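Local coordinates for regulatory protein (Bacillus megaterium, PDB 4UA1) that probably binds the mer operator as a dimer and switches from repressing to activating transcription of the mercury resistance genes when it takes up mercury(II), at residues T18-G26 against L62-G70. Sequence-based numbering, arbitrary orientation.
Sequences TIRYYERLG and LNEIDKLLG
L25 points its two methyls at one flank of helix 62-74 and, itself buried, forms the closely packed, apolar part of the contact. CD1 of L25 meets CD2 of L62 at 3.5 Å, while its other methyl, CD2, lies over the backbone of the next turn, 3.6 Å from D66 CA, with L69 CD1 4.0 Å away and I65 CG2 at the margin. A branched leucine suits this place because its fork touches successive turns of the helix at once. L62 in turn reaches across R20: its CD2 sits 3.4 Å above one face of the guanidinium, toward the rim, so that the flat group covers the leucine.

The looser, solvent side is formed by R24, which is exposed, and D66, partly so. R24 has positive phi (78°) in the Schellman motif that ends helix 18-22, and its side chain, with CG anti to the backbone N (chi1 158°), is long enough to span to the other helix while staying in solvent. There NH1 makes a salt bridge to D66 OD1 at 3.1 Å, the short aspartate supplying the counter-charge. The two planes are 12° apart, but OD1 lies obliquely to the guanidinium, and a single N-to-O pair makes the bridge. The guanidinium edge rests against the backbone at G70, which has no side chain, with NH2 3.2 Å from CA.

Both segments belong to the MerR-type helix-turn-helix DNA-binding domain. Behind the contact, I65 and L69 also touch helix 44-57, whose R48 makes a weak hydrogen bond to L25 O, and L68 packs against helix 78-112.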
loop_
_atom_site.group_PDB
_atom_site.type_symbol
_atom_site.label_atom_id
_atom_site.label_comp_id
_atom_site.label_asym_id
_atom_site.label_seq_id
_atom_site.Cartn_x
_atom_site.Cartn_y
_atom_site.Cartn_z
ATOM N N THR B 18 16.021 -14.168 -6.302
ATOM C CA THR B 18 17.070 -14.596 -5.425
ATOM C C THR B 18 16.781 -14.102 -4.028
ATOM O O THR B 18 17.280 -14.668 -3.085
ATOM C CB THR B 18 18.441 -14.087 -5.890
ATOM N N ILE B 19 15.972 -13.054 -3.889
ATOM C CA ILE B 19 15.801 -12.448 -2.578
ATOM C C ILE B 19 15.106 -13.446 -1.682
ATOM O O ILE B 19 15.412 -13.543 -0.504
ATOM C CB ILE B 19 15.021 -11.099 -2.624
ATOM C CG1 ILE B 19 14.966 -10.467 -1.222
ATOM C CG2 ILE B 19 13.627 -11.278 -3.179
ATOM C CD1 ILE B 19 14.190 -9.174 -1.138
ATOM N N ARG B 20 14.219 -14.242 -2.255
ATOM C CA ARG B 20 13.451 -15.186 -1.464
ATOM C C ARG B 20 14.341 -16.203 -0.783
ATOM O O ARG B 20 14.206 -16.411 0.417
ATOM C CB ARG B 20 12.434 -15.905 -2.339
ATOM C CG ARG B 20 11.011 -15.553 -2.068
ATOM C CD ARG B 20 10.782 -14.092 -2.182
ATOM N NE ARG B 20 9.404 -13.846 -2.576
ATOM C CZ ARG B 20 8.842 -12.646 -2.509
ATOM N NH1 ARG B 20 9.542 -11.616 -2.063
ATOM N NH2 ARG B 20 7.590 -12.467 -2.880
ATOM N N TYR B 21 15.248 -16.847 -1.513
ATOM C CA TYR B 21 16.119 -17.797 -0.818
ATOM C C TYR B 21 17.251 -17.057 -0.095
ATOM O O TYR B 21 17.796 -17.561 0.886
ATOM C CB TYR B 21 16.624 -18.957 -1.713
ATOM C CG TYR B 21 17.445 -18.754 -2.967
ATOM C CD1 TYR B 21 18.836 -18.667 -2.911
ATOM C CD2 TYR B 21 16.847 -18.827 -4.225
ATOM C CE1 TYR B 21 19.601 -18.551 -4.073
ATOM C CE2 TYR B 21 17.595 -18.717 -5.388
ATOM C CZ TYR B 21 18.969 -18.577 -5.313
ATOM O OH TYR B 21 19.701 -18.461 -6.486
ATOM N N TYR B 22 17.567 -15.856 -0.559
ATOM C CA TYR B 22 18.507 -14.987 0.129
ATOM C C TYR B 22 17.918 -14.723 1.514
ATOM O O TYR B 22 18.649 -14.646 2.508
ATOM C CB TYR B 22 18.735 -13.671 -0.645
ATOM C CG TYR B 22 20.178 -13.388 -1.013
ATOM C CD2 TYR B 22 20.524 -12.414 -1.954
ATOM C CE2 TYR B 22 19.570 -11.656 -2.605
ATOM N N GLU B 23 16.594 -14.588 1.575
ATOM C CA GLU B 23 15.901 -14.372 2.849
ATOM C C GLU B 23 15.485 -15.632 3.572
ATOM O O GLU B 23 14.787 -15.528 4.566
ATOM C CB GLU B 23 14.659 -13.518 2.653
ATOM C CG GLU B 23 14.970 -12.053 2.591
ATOM C CD GLU B 23 13.832 -11.263 2.016
ATOM O OE1 GLU B 23 12.773 -11.879 1.742
ATOM O OE2 GLU B 23 14.008 -10.041 1.808
ATOM N N ARG B 24 15.856 -16.800 3.046
ATOM C CA ARG B 24 15.545 -18.119 3.648
ATOM C C ARG B 24 14.090 -18.580 3.407
ATOM O O ARG B 24 13.731 -19.716 3.713
ATOM C CB ARG B 24 15.873 -18.102 5.155
ATOM C CG ARG B 24 15.174 -19.123 6.049
ATOM C CD ARG B 24 14.829 -18.504 7.400
ATOM N NE ARG B 24 14.006 -19.398 8.204
ATOM C CZ ARG B 24 12.678 -19.353 8.277
ATOM N NH1 ARG B 24 11.985 -18.447 7.598
ATOM N NH2 ARG B 24 12.043 -20.224 9.045
ATOM N N LEU B 25 13.274 -17.740 2.778
ATOM C CA LEU B 25 11.891 -18.122 2.490
ATOM C C LEU B 25 11.809 -19.300 1.524
ATOM O O LEU B 25 11.070 -20.266 1.745
ATOM C CB LEU B 25 11.103 -16.943 1.920
ATOM C CG LEU B 25 10.940 -15.721 2.822
ATOM C CD1 LEU B 25 10.240 -14.656 2.025
ATOM C CD2 LEU B 25 10.194 -16.044 4.104
ATOM N N GLY B 26 12.559 -19.199 0.440
ATOM C CA GLY B 26 12.616 -20.265 -0.536
ATOM C C GLY B 26 13.844 -21.095 -0.269
ATOM O O GLY B 26 14.812 -20.620 0.289
ATOM N N LEU B 62 6.040 -9.677 3.691
ATOM C CA LEU B 62 7.128 -10.646 3.615
ATOM C C LEU B 62 7.639 -11.018 5.016
ATOM O O LEU B 62 7.926 -12.171 5.313
ATOM C CB LEU B 62 8.290 -10.101 2.790
ATOM C CG LEU B 62 8.343 -10.476 1.310
ATOM C CD1 LEU B 62 9.601 -9.875 0.691
ATOM C CD2 LEU B 62 8.251 -11.998 1.042
ATOM N N ASN B 63 7.715 -10.023 5.882
ATOM C CA ASN B 63 8.159 -10.227 7.240
ATOM C C ASN B 63 7.276 -11.176 8.019
ATOM O O ASN B 63 7.765 -12.131 8.635
ATOM C CB ASN B 63 8.222 -8.886 7.947
ATOM C CG ASN B 63 9.024 -8.947 9.195
ATOM O OD1 ASN B 63 8.485 -8.805 10.292
ATOM N ND2 ASN B 63 10.324 -9.183 9.052
ATOM N N GLU B 64 5.972 -10.920 7.972
ATOM C CA GLU B 64 4.984 -11.813 8.561
ATOM C C GLU B 64 5.113 -13.228 8.011
ATOM O O GLU B 64 5.027 -14.219 8.743
ATOM C CB GLU B 64 3.582 -11.279 8.315
ATOM C CG GLU B 64 3.391 -9.937 8.960
ATOM C CD GLU B 64 1.995 -9.362 8.817
ATOM O OE1 GLU B 64 1.319 -9.615 7.789
ATOM O OE2 GLU B 64 1.614 -8.616 9.745
ATOM N N ILE B 65 5.320 -13.321 6.708
ATOM C CA ILE B 65 5.439 -14.615 6.065
ATOM C C ILE B 65 6.677 -15.351 6.565
ATOM O O ILE B 65 6.649 -16.567 6.766
ATOM C CB ILE B 65 5.460 -14.434 4.546
ATOM C CG1 ILE B 65 4.050 -14.020 4.065
ATOM C CG2 ILE B 65 5.949 -15.685 3.859
ATOM C CD1 ILE B 65 3.961 -13.686 2.609
ATOM N N ASP B 66 7.739 -14.594 6.813
ATOM C CA ASP B 66 8.990 -15.099 7.383
ATOM C C ASP B 66 8.754 -15.746 8.754
ATOM O O ASP B 66 9.188 -16.895 9.026
ATOM C CB ASP B 66 9.983 -13.945 7.519
ATOM C CG ASP B 66 11.405 -14.403 7.737
ATOM O OD1 ASP B 66 11.621 -15.483 8.315
ATOM O OD2 ASP B 66 12.318 -13.645 7.358
ATOM N N LYS B 67 8.100 -14.980 9.628
ATOM C CA LYS B 67 7.798 -15.470 10.963
ATOM C C LYS B 67 6.937 -16.730 10.882
ATOM O O LYS B 67 7.330 -17.806 11.371
ATOM C CB LYS B 67 7.103 -14.377 11.780
ATOM N N LEU B 68 5.801 -16.593 10.204
ATOM C CA LEU B 68 4.821 -17.657 10.056
ATOM C C LEU B 68 5.492 -18.934 9.604
ATOM O O LEU B 68 5.277 -19.989 10.191
ATOM C CB LEU B 68 3.733 -17.235 9.058
ATOM C CG LEU B 68 2.636 -18.192 8.567
ATOM C CD1 LEU B 68 1.432 -17.424 8.004
ATOM C CD2 LEU B 68 3.149 -19.148 7.486
ATOM N N LEU B 69 6.310 -18.835 8.563
ATOM C CA LEU B 69 6.976 -20.004 8.039
ATOM C C LEU B 69 7.927 -20.626 9.063
ATOM O O LEU B 69 8.025 -21.849 9.148
ATOM C CB LEU B 69 7.724 -19.665 6.750
ATOM C CG LEU B 69 6.906 -19.613 5.457
ATOM C CD1 LEU B 69 7.805 -19.245 4.279
ATOM C CD2 LEU B 69 6.218 -20.959 5.220
ATOM N N GLY B 70 8.600 -19.796 9.859
ATOM C CA GLY B 70 9.450 -20.337 10.908
ATOM C C GLY B 70 8.680 -21.182 11.903
ATOM O O GLY B 70 9.073 -22.317 12.250
#